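Local coordinates for protein putative transcription regulator (Lactobacillus plantarum WCFS1, PDB 3COL) that probably binds DNA and regulates transcription as a dimeric member of the TetR family, at residues A[189-192]-A[193-196]; A[154-157]-A[158-162]; A[85-88]-A[89-92]. All coordinates share one frame; numbering follows the deposited sequence.

Interaction 1. Residues A[189-192]-A[193-196]; sequences IWDA and MKQD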
ATOM      1  N   ILE A 189      -1.568   1.985 -14.992  1.00  4.69           N
ATOM      2  CA  ILE A 189      -0.515   1.026 -14.610  1.00  3.87           C
ATOM      3  C   ILE A 189       0.493   0.798 -15.727  1.00  4.00           C
ATOM      4  O   ILE A 189       1.692   0.801 -15.487  1.00  3.18           O
ATOM      5  CB  ILE A 189      -1.134  -0.316 -14.172  1.00  4.29           C
ATOM      6  CG1 ILE A 189      -1.957  -0.137 -12.874  1.00  3.68           C
ATOM      7  CG2 ILE A 189      -0.061  -1.424 -14.074  1.00  6.20           C
ATOM      8  CD1 ILE A 189      -2.843  -1.338 -12.571  1.00  3.62           C
ATOM      9  N   TRP A 190      -0.008   0.607 -16.951  1.00  3.89           N
ATOM     10  CA  TRP A 190       0.858   0.362 -18.112  1.00  4.07           C
ATOM     11  C   TRP A 190       1.676   1.591 -18.501  1.00  3.58           C
ATOM     12  O   TRP A 190       2.860   1.467 -18.810  1.00  3.71           O
ATOM     13  CB  TRP A 190       0.049  -0.183 -19.339  1.00  3.71           C
ATOM     14  CG  TRP A 190       0.921  -0.515 -20.575  1.00  2.27           C
ATOM     15  CD1 TRP A 190       0.789   0.009 -21.842  1.00  4.12           C
ATOM     16  CD2 TRP A 190       2.052  -1.421 -20.642  1.00  4.06           C
ATOM     17  NE1 TRP A 190       1.745  -0.515 -22.670  1.00  3.98           N
ATOM     18  CE2 TRP A 190       2.544  -1.377 -21.966  1.00  2.32           C
ATOM     19  CE3 TRP A 190       2.715  -2.239 -19.696  1.00  3.39           C
ATOM     20  CZ2 TRP A 190       3.645  -2.146 -22.387  1.00  6.32           C
ATOM     21  CZ3 TRP A 190       3.808  -2.987 -20.101  1.00  4.82           C
ATOM     22  CH2 TRP A 190       4.273  -2.939 -21.436  1.00  3.11           C
ATOM     23  N   ASP A 191       1.050   2.769 -18.537  1.00  3.65           N
ATOM     24  CA  ASP A 191       1.820   4.040 -18.685  1.00  3.37           C
ATOM     25  C   ASP A 191       2.953   4.174 -17.642  1.00  3.73           C
ATOM     26  O   ASP A 191       4.086   4.577 -17.976  1.00  2.56           O
ATOM     27  CB  ASP A 191       0.911   5.280 -18.599  1.00  2.79           C
ATOM     28  CG  ASP A 191       0.009   5.425 -19.814  1.00  3.42           C
ATOM     29  OD1 ASP A 191       0.195   4.645 -20.762  1.00  3.28           O
ATOM     30  OD2 ASP A 191      -0.883   6.307 -19.823  1.00  2.91           O
ATOM     31  N   ALA A 192       2.618   3.887 -16.382  1.00  3.20           N
ATOM     32  CA  ALA A 192       3.613   3.947 -15.266  1.00  3.15           C
ATOM     33  C   ALA A 192       4.801   3.054 -15.604  1.00  3.82           C
ATOM     34  O   ALA A 192       5.922   3.488 -15.524  1.00  4.62           O
ATOM     35  CB  ALA A 192       3.000   3.476 -13.996  1.00  2.39           C
HETATM   36  N   MSE A 193       4.532   1.816 -16.013  1.00  4.45           N
HETATM   37  CA  MSE A 193       5.584   0.822 -16.297  1.00  6.49           C
HETATM   38  C   MSE A 193       6.369   1.013 -17.610  1.00  6.64           C
HETATM   39  O   MSE A 193       7.564   0.757 -17.657  1.00  7.26           O
HETATM   40  CB  MSE A 193       4.976  -0.600 -16.342  1.00  5.90           C
HETATM   41  CG  MSE A 193       4.263  -1.064 -15.047  1.00  3.04           C
HETATM   42 SE   MSE A 193       3.407  -2.771 -15.301  0.70  8.34          SE
HETATM   43  CE  MSE A 193       4.944  -3.982 -15.205  1.00  3.49           C
ATOM     44  N   LYS A 194       5.689   1.371 -18.686  1.00  7.67           N
ATOM     45  CA  LYS A 194       6.270   1.214 -20.016  1.00  7.79           C
ATOM     46  C   LYS A 194       7.387   2.197 -20.313  1.00  7.32           C
ATOM     47  O   LYS A 194       7.412   3.305 -19.791  1.00  6.14           O
ATOM     48  CB  LYS A 194       5.205   1.203 -21.121  1.00  7.52           C
ATOM     49  CG  LYS A 194       4.686   2.559 -21.535  1.00 10.94           C
ATOM     50  CD  LYS A 194       3.768   2.426 -22.750  1.00 13.76           C
ATOM     51  CE  LYS A 194       2.749   3.552 -22.785  1.00 15.51           C
ATOM     52  NZ  LYS A 194       3.483   4.792 -23.099  1.00 18.76           N
ATOM     53  N   GLN A 195       8.328   1.755 -21.146  1.00  9.33           N
ATOM     54  CA  GLN A 195       9.535   2.511 -21.420  1.00 12.08           C
ATOM     55  C   GLN A 195       9.203   3.761 -22.271  1.00 13.91           C
ATOM     56  O   GLN A 195       8.559   3.651 -23.303  1.00 14.06           O
ATOM     57  CB  GLN A 195      10.551   1.590 -22.074  1.00 12.89           C
ATOM     58  CG  GLN A 195      11.692   2.286 -22.817  1.00 15.10           C
ATOM     59  CD  GLN A 195      12.662   2.966 -21.865  1.00 18.66           C
ATOM     60  OE1 GLN A 195      13.187   2.343 -20.931  1.00 19.03           O
ATOM     61  NE2 GLN A 195      12.924   4.249 -22.115  1.00 20.70           N
ATOM     62  N   ASP A 196       9.670   4.924 -21.795  1.00 16.98           N
ATOM     63  CA  ASP A 196       9.225   6.303 -22.150  1.00 17.93           C
ATOM     64  C   ASP A 196       8.068   6.846 -21.264  1.00 18.64           C
ATOM     65  O   ASP A 196       6.914   6.462 -21.480  1.00 17.85           O
ATOM     66  CB  ASP A 196       8.856   6.404 -23.603  1.00 19.18           C
ATOM     67  CG  ASP A 196      10.064   6.342 -24.519  1.00 21.94           C
ATOM     68  OD1 ASP A 196       9.937   6.851 -25.646  1.00 24.99           O
ATOM     69  OD2 ASP A 196      11.115   5.791 -24.118  1.00 23.03           O
ATOM     70  OXT ASP A 196       8.233   7.678 -20.342  1.00 17.71           O
TER
HETATM   71  O   HOH W   1       4.518   5.829 -20.394  1.00 13.26           O
HETATM   72  O   HOH W   2       0.405   5.869 -23.348  1.00 32.77           O
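Trp190 O accepts the backbone N-H of Lys194 at 2.8 Å, and with this bond helix 182-193, the last of the TetR-type fold, comes to its C-terminal end. One residue earlier Met193 N bonds to Ile189 O at 3.1 Å; Lys194 is the first residue to leave helical angles, its psi turned to 150°.

Lys194 then folds back over the last turn. Its CB stands over one face of the Trp190 indole in a CH-pi contact, 4.0 Å from the centroid of the six-membered ring and 17° off the normal, while CD lies 3.6 Å from Trp190 NE1. Trp190 CG, anti to the backbone N (chi1 -178°), carries the indole toward the C-terminal end, where Lys194 crosses it at about a right angle. With the indole cut back to an alanine, the aliphatic part of Lys194 is likely to lose its aromatic support, and a gap would probably open toward Thr86 and Ile89 of helix 85-102.

The ammonium goes on past the ring toward Asp191 but stops short of a salt bridge, with NZ 4.0 Å from OD1. The stronger partner of this carboxylate is Lys148 of the second subunit, which forms a salt bridge to OD2. One water accepts from Lys194 NZ and lies within bonding distance of Asp191 O and Asp196 O. On the buried side, the selenium of Met193 (selenomethionine) lies 3.9 Å from Ile189 CG2.

Interaction 2. Residues A[154-157]-A[158-162]; sequences LHMG and VVFST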
ATOM      1  N   LEU A 154       9.376  -1.515  -7.921  1.00  2.00           N
ATOM      2  CA  LEU A 154       8.587  -0.339  -8.312  1.00  2.00           C
ATOM      3  C   LEU A 154       7.480  -0.655  -9.322  1.00  2.00           C
ATOM      4  O   LEU A 154       6.369  -0.131  -9.225  1.00  2.00           O
ATOM      5  CB  LEU A 154       9.457   0.796  -8.864  1.00  2.02           C
ATOM      6  CG  LEU A 154      10.406   1.609  -7.972  1.00  6.28           C
ATOM      7  CD1 LEU A 154      10.487   3.103  -8.398  1.00  7.79           C
ATOM      8  CD2 LEU A 154      10.058   1.527  -6.590  1.00  6.10           C
ATOM      9  N   HIS A 155       7.806  -1.498 -10.294  1.00  2.00           N
ATOM     10  CA  HIS A 155       6.842  -2.071 -11.227  1.00  2.59           C
ATOM     11  C   HIS A 155       5.757  -2.911 -10.538  1.00  3.78           C
ATOM     12  O   HIS A 155       4.557  -2.699 -10.782  1.00  3.00           O
ATOM     13  CB  HIS A 155       7.578  -2.903 -12.269  1.00  2.02           C
ATOM     14  CG  HIS A 155       8.302  -2.071 -13.286  1.00  2.12           C
ATOM     15  ND1 HIS A 155       9.685  -2.009 -13.369  1.00  6.06           N
ATOM     16  CD2 HIS A 155       7.832  -1.257 -14.253  1.00  2.00           C
ATOM     17  CE1 HIS A 155      10.030  -1.188 -14.353  1.00  2.00           C
ATOM     18  NE2 HIS A 155       8.917  -0.729 -14.905  1.00  3.12           N
HETATM   19  N   MSE A 156       6.192  -3.861  -9.700  0.50  3.47           N
HETATM   20  CA  MSE A 156       5.292  -4.634  -8.820  0.50  4.45           C
HETATM   21  C   MSE A 156       4.400  -3.717  -7.988  0.50  4.11           C
HETATM   22  O   MSE A 156       3.193  -3.914  -7.894  0.50  4.37           O
HETATM   23  CB  MSE A 156       6.113  -5.516  -7.871  0.50  4.80           C
HETATM   24  CG  MSE A 156       6.744  -6.727  -8.546  0.50  6.10           C
HETATM   25 SE   MSE A 156       5.354  -7.838  -9.345  0.50 11.45          SE
HETATM   26  CE  MSE A 156       4.601  -8.638  -7.716  0.50  8.16           C
ATOM     27  N   GLY A 157       5.024  -2.712  -7.393  1.00  4.78           N
ATOM     28  CA  GLY A 157       4.361  -1.741  -6.496  1.00  4.38           C
ATOM     29  C   GLY A 157       3.229  -0.979  -7.163  1.00  4.74           C
ATOM     30  O   GLY A 157       2.137  -0.858  -6.586  1.00  5.66           O
ATOM     31  N   VAL A 158       3.460  -0.470  -8.372  1.00  4.95           N
ATOM     32  CA  VAL A 158       2.423   0.252  -9.098  1.00  5.42           C
ATOM     33  C   VAL A 158       1.218  -0.644  -9.474  1.00  6.21           C
ATOM     34  O   VAL A 158       0.058  -0.208  -9.358  1.00  6.65           O
ATOM     35  CB  VAL A 158       2.981   1.058 -10.331  1.00  6.80           C
ATOM     36  CG1 VAL A 158       3.503   0.133 -11.453  1.00  6.66           C
ATOM     37  CG2 VAL A 158       1.879   1.922 -10.905  1.00  7.01           C
ATOM     38  N   VAL A 159       1.501  -1.881  -9.907  1.00  5.42           N
ATOM     39  CA  VAL A 159       0.492  -2.881 -10.176  1.00  5.04           C
ATOM     40  C   VAL A 159      -0.350  -3.144  -8.934  1.00  4.99           C
ATOM     41  O   VAL A 159      -1.582  -3.049  -8.956  1.00  5.17           O
ATOM     42  CB  VAL A 159       1.145  -4.207 -10.649  1.00  5.13           C
ATOM     43  CG1 VAL A 159       0.066  -5.387 -10.766  1.00  5.74           C
ATOM     44  CG2 VAL A 159       1.812  -3.997 -11.969  1.00  4.94           C
ATOM     45  N   PHE A 160       0.296  -3.517  -7.851  1.00  3.59           N
ATOM     46  CA  PHE A 160      -0.449  -3.919  -6.680  1.00  4.06           C
ATOM     47  C   PHE A 160      -1.124  -2.783  -5.958  1.00  4.12           C
ATOM     48  O   PHE A 160      -2.280  -2.925  -5.508  1.00  3.13           O
ATOM     49  CB  PHE A 160       0.428  -4.782  -5.748  1.00  4.70           C
ATOM     50  CG  PHE A 160       0.496  -6.203  -6.213  1.00  8.26           C
ATOM     51  CD1 PHE A 160      -0.294  -7.172  -5.624  1.00  7.48           C
ATOM     52  CD2 PHE A 160       1.294  -6.555  -7.316  1.00 10.13           C
ATOM     53  CE1 PHE A 160      -0.253  -8.478  -6.088  1.00  9.89           C
ATOM     54  CE2 PHE A 160       1.329  -7.832  -7.782  1.00  8.05           C
ATOM     55  CZ  PHE A 160       0.550  -8.804  -7.183  1.00  8.06           C
ATOM     56  N   SER A 161      -0.424  -1.652  -5.839  0.50  4.20           N
ATOM     57  CA  SER A 161      -0.983  -0.497  -5.103  0.50  4.23           C
ATOM     58  C   SER A 161      -2.206   0.108  -5.780  0.50  4.00           C
ATOM     59  O   SER A 161      -3.196   0.404  -5.117  0.50  4.10           O
ATOM     60  CB  SER A 161       0.076   0.566  -4.849  0.50  4.56           C
ATOM     61  OG  SER A 161      -0.517   1.748  -4.355  0.50  6.82           O
ATOM     62  N   THR A 162      -2.141   0.249  -7.100  1.00  4.09           N
ATOM     63  CA  THR A 162      -3.256   0.781  -7.920  1.00  4.04           C
ATOM     64  C   THR A 162      -4.486  -0.146  -7.858  1.00  3.35           C
ATOM     65  O   THR A 162      -5.587   0.329  -7.656  1.00  2.00           O
ATOM     66  CB  THR A 162      -2.844   0.981  -9.401  1.00  3.81           C
ATOM     67  OG1 THR A 162      -1.725   1.883  -9.448  1.00  4.71           O
ATOM     68  CG2 THR A 162      -3.989   1.558 -10.273  1.00  2.80           C
TER
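Met156 and Phe160 lie one turn apart in the alpha-helix 152-171, whose i to i+4 backbone bonds run unbroken here; the helix belongs to the all-helical C-terminal part, which in TetR-family regulators carries ligand binding and dimerisation. Among the backbone bonds, Phe160 N reaches Met156 O at 2.9 Å and Ser161 N reaches Gly157 O at 2.8 Å, with the equivalent bonds from Val158 and Val159 just before them. Val158 O is gripped twice, by the backbone N and the hydroxyl of Thr162. The bond from Thr162 OG1 to Val158 O, 2.7 Å long, fixes the threonine hydroxyl against the helix backbone.

The apolar contact belongs to Met156 and Phe160, whose side chains run alongside each other in the same direction. Selenomethionine Met156 is bent at both chi2 (-59°) and chi3 (-74°), bringing CE to the CE2 and CD2 side of the ring, 3.4 Å from Phe160 CE2; this is one of two modelled conformers.

Away from this pair the helix faces its dimer mate. Val158 packs on Val158 of the second subunit, and Ser161 OG, in the conformer described, hydrogen-bonds to Ser161 OG of that subunit. Ser161 packs on Gly157 of the second subunit.

One carbonyl also meets the ring: Met156 O lies at the edge of Phe160, in its plane, 3.3 Å from Phe160 CD2.

Interaction 3. Residues A[85-88]-A[89-92]; sequences VTTR and IRLY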
ATOM      1  N   VAL A  85       6.651 -10.127 -24.270  1.00 12.83           N
ATOM      2  CA  VAL A  85       6.524  -9.722 -22.876  1.00 12.22           C
ATOM      3  C   VAL A  85       5.381  -8.771 -22.618  1.00 11.63           C
ATOM      4  O   VAL A  85       4.860  -8.739 -21.510  1.00 11.39           O
ATOM      5  CB  VAL A  85       7.831  -9.127 -22.302  1.00 12.68           C
ATOM      6  CG1 VAL A  85       8.882 -10.212 -22.218  1.00 12.31           C
ATOM      7  CG2 VAL A  85       8.328  -7.911 -23.146  1.00 13.57           C
ATOM      8  N   THR A  86       5.004  -7.984 -23.628  1.00 12.07           N
ATOM      9  CA  THR A  86       3.968  -6.958 -23.493  1.00 11.82           C
ATOM     10  C   THR A  86       2.635  -7.611 -23.253  1.00 11.85           C
ATOM     11  O   THR A  86       1.832  -7.156 -22.402  1.00 11.70           O
ATOM     12  CB  THR A  86       3.934  -5.996 -24.758  1.00 12.48           C
ATOM     13  OG1 THR A  86       5.105  -5.183 -24.742  1.00 14.08           O
ATOM     14  CG2 THR A  86       2.705  -5.070 -24.766  1.00 11.44           C
ATOM     15  N   THR A  87       2.386  -8.660 -24.043  1.00 11.50           N
ATOM     16  CA  THR A  87       1.201  -9.507 -23.903  1.00 10.72           C
ATOM     17  C   THR A  87       1.175 -10.192 -22.498  1.00 10.40           C
ATOM     18  O   THR A  87       0.151 -10.181 -21.826  1.00 10.08           O
ATOM     19  CB  THR A  87       1.173 -10.572 -25.041  1.00  9.94           C
ATOM     20  OG1 THR A  87       1.094  -9.894 -26.304  1.00 10.02           O
ATOM     21  CG2 THR A  87      -0.033 -11.525 -24.909  1.00 10.44           C
ATOM     22  N   ARG A  88       2.284 -10.815 -22.097  1.00  9.52           N
ATOM     23  CA  ARG A  88       2.326 -11.518 -20.817  1.00  9.94           C
ATOM     24  C   ARG A  88       2.153 -10.581 -19.623  1.00  9.94           C
ATOM     25  O   ARG A  88       1.523 -10.962 -18.662  1.00 10.65           O
ATOM     26  CB  ARG A  88       3.637 -12.320 -20.653  1.00 10.08           C
ATOM     27  CG  ARG A  88       3.731 -13.512 -21.587  1.00  8.40           C
ATOM     28  CD  ARG A  88       4.959 -14.340 -21.223  1.00  9.10           C
ATOM     29  NE  ARG A  88       6.140 -13.896 -21.953  1.00  9.37           N
ATOM     30  CZ  ARG A  88       7.392 -14.152 -21.593  1.00 11.90           C
ATOM     31  NH1 ARG A  88       8.388 -13.713 -22.359  1.00 12.98           N
ATOM     32  NH2 ARG A  88       7.647 -14.835 -20.484  1.00  8.61           N
ATOM     33  N   ILE A  89       2.736  -9.380 -19.668  1.00 10.25           N
ATOM     34  CA  ILE A  89       2.482  -8.355 -18.640  1.00 10.84           C
ATOM     35  C   ILE A  89       0.980  -7.994 -18.544  1.00 11.21           C
ATOM     36  O   ILE A  89       0.421  -7.927 -17.459  1.00 12.37           O
ATOM     37  CB  ILE A  89       3.392  -7.088 -18.820  1.00 10.60           C
ATOM     38  CG1 ILE A  89       4.837  -7.453 -18.525  1.00 11.30           C
ATOM     39  CG2 ILE A  89       2.969  -5.917 -17.825  1.00 10.03           C
ATOM     40  CD1 ILE A  89       5.831  -6.359 -18.875  1.00 10.84           C
ATOM     41  N   ARG A  90       0.331  -7.785 -19.679  0.50 11.67           N
ATOM     42  CA  ARG A  90      -1.085  -7.469 -19.671  0.50 12.12           C
ATOM     43  C   ARG A  90      -1.918  -8.600 -19.054  0.50 11.81           C
ATOM     44  O   ARG A  90      -2.803  -8.346 -18.229  0.50 11.72           O
ATOM     45  CB  ARG A  90      -1.583  -7.110 -21.079  0.50 11.80           C
ATOM     46  CG  ARG A  90      -2.987  -6.477 -21.083  0.50 12.86           C
ATOM     47  CD  ARG A  90      -3.496  -6.189 -22.497  0.50 12.32           C
ATOM     48  NE  ARG A  90      -3.822  -7.435 -23.200  0.50 15.76           N
ATOM     49  CZ  ARG A  90      -3.049  -8.006 -24.128  0.50 14.03           C
ATOM     50  NH1 ARG A  90      -1.911  -7.444 -24.472  0.50 13.10           N
ATOM     51  NH2 ARG A  90      -3.427  -9.132 -24.717  0.50 14.64           N
ATOM     52  N   LEU A  91      -1.621  -9.839 -19.457  1.00 12.28           N
ATOM     53  CA  LEU A  91      -2.254 -11.042 -18.893  1.00 11.40           C
ATOM     54  C   LEU A  91      -2.047 -11.098 -17.391  1.00 11.35           C
ATOM     55  O   LEU A  91      -2.972 -11.423 -16.641  1.00  9.84           O
ATOM     56  CB  LEU A  91      -1.661 -12.313 -19.514  1.00 11.32           C
ATOM     57  CG  LEU A  91      -1.894 -12.559 -21.020  1.00 14.14           C
ATOM     58  CD1 LEU A  91      -1.156 -13.866 -21.443  1.00 16.63           C
ATOM     59  CD2 LEU A  91      -3.390 -12.584 -21.393  1.00 14.69           C
ATOM     60  N   TYR A  92      -0.820 -10.800 -16.960  1.00 11.46           N
ATOM     61  CA  TYR A  92      -0.532 -10.803 -15.522  1.00 12.99           C
ATOM     62  C   TYR A  92      -1.356  -9.778 -14.747  1.00 11.55           C
ATOM     63  O   TYR A  92      -1.982 -10.101 -13.748  1.00 11.94           O
ATOM     64  CB  TYR A  92       0.973 -10.604 -15.269  1.00 14.24           C
ATOM     65  CG  TYR A  92       1.304 -10.427 -13.809  1.00 16.50           C
ATOM     66  CD1 TYR A  92       1.027 -11.428 -12.885  1.00 14.62           C
ATOM     67  CD2 TYR A  92       1.852  -9.244 -13.356  1.00 16.55           C
ATOM     68  CE1 TYR A  92       1.319 -11.243 -11.536  1.00 19.29           C
ATOM     69  CE2 TYR A  92       2.127  -9.049 -12.031  1.00 19.87           C
ATOM     70  CZ  TYR A  92       1.853 -10.049 -11.132  1.00 18.16           C
ATOM     71  OH  TYR A  92       2.164  -9.844  -9.804  1.00 22.99           O
TER
HETATM   72  O   HOH W   3      -1.497  -8.742 -27.228  1.00 27.14           O
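Thr87 and Arg90 cross obliquely on the N-terminal turns of helix 85-102, in the helical part that follows the predicted TetR-type DNA-binding region, and a water joins their polar ends. With chi1 at -167° the Arg90 chain leaves the helix away from the backbone N, and the bend at chi3 (71°) brings the guanidinium back over the preceding turn. There NH1 comes within 3.8 Å of Thr87 CA, and Thr87 O sits above one face of the guanidinium, nearer its border than its centre. The bridging water donates to Thr87 OG1 at 3.0 Å and accepts from Arg90 NH1 at 3.1 Å. Thr87 OG1 also hydrogen-bonds to Asp84 OD1 at the helix start. Arg90 has a second modelled conformer, and this bridge belongs to the one described.

Leu91, the next residue along, nears the same threonine, its CG 3.2 Å from Thr87 O, the carbonyl that accepts Leu91 N at 3.0 Å. Ile89 lies back along the helix in the same manner, with CG1 3.3 Å from Val85 O.

Arg88 points elsewhere, its NE and NH2 bonding to Ile83 O and Leu78 O. Ile89 packs on Trp190 and Met193 of helix 182-193 and on Ala141 of helix 133-143, while Tyr92 meets Val134 of helix 133-143 and Met156 and Phe160 of helix 152-171.

From the N terminus the three contacts come in series, interaction 3, then 2, then 1; each lies within a continuous stretch, so none closes a long loop and none nests in or crosses another. Interaction 3 opens helix 85-102, interaction 2 lies in helix 152-171, and interaction 1 ends helix 182-193, the next helix in the chain. Side chains join them in space. Ile89 CG2 of interaction 3 lies 3.8 Å from Trp190 CZ3, while Ala192 CB of interaction 1 approaches Val158 CG2 of interaction 2 to 3.6 Å. Interactions 1 and 2 both touch the second subunit, tying the helix core to the dimer interface; interaction 3 does not.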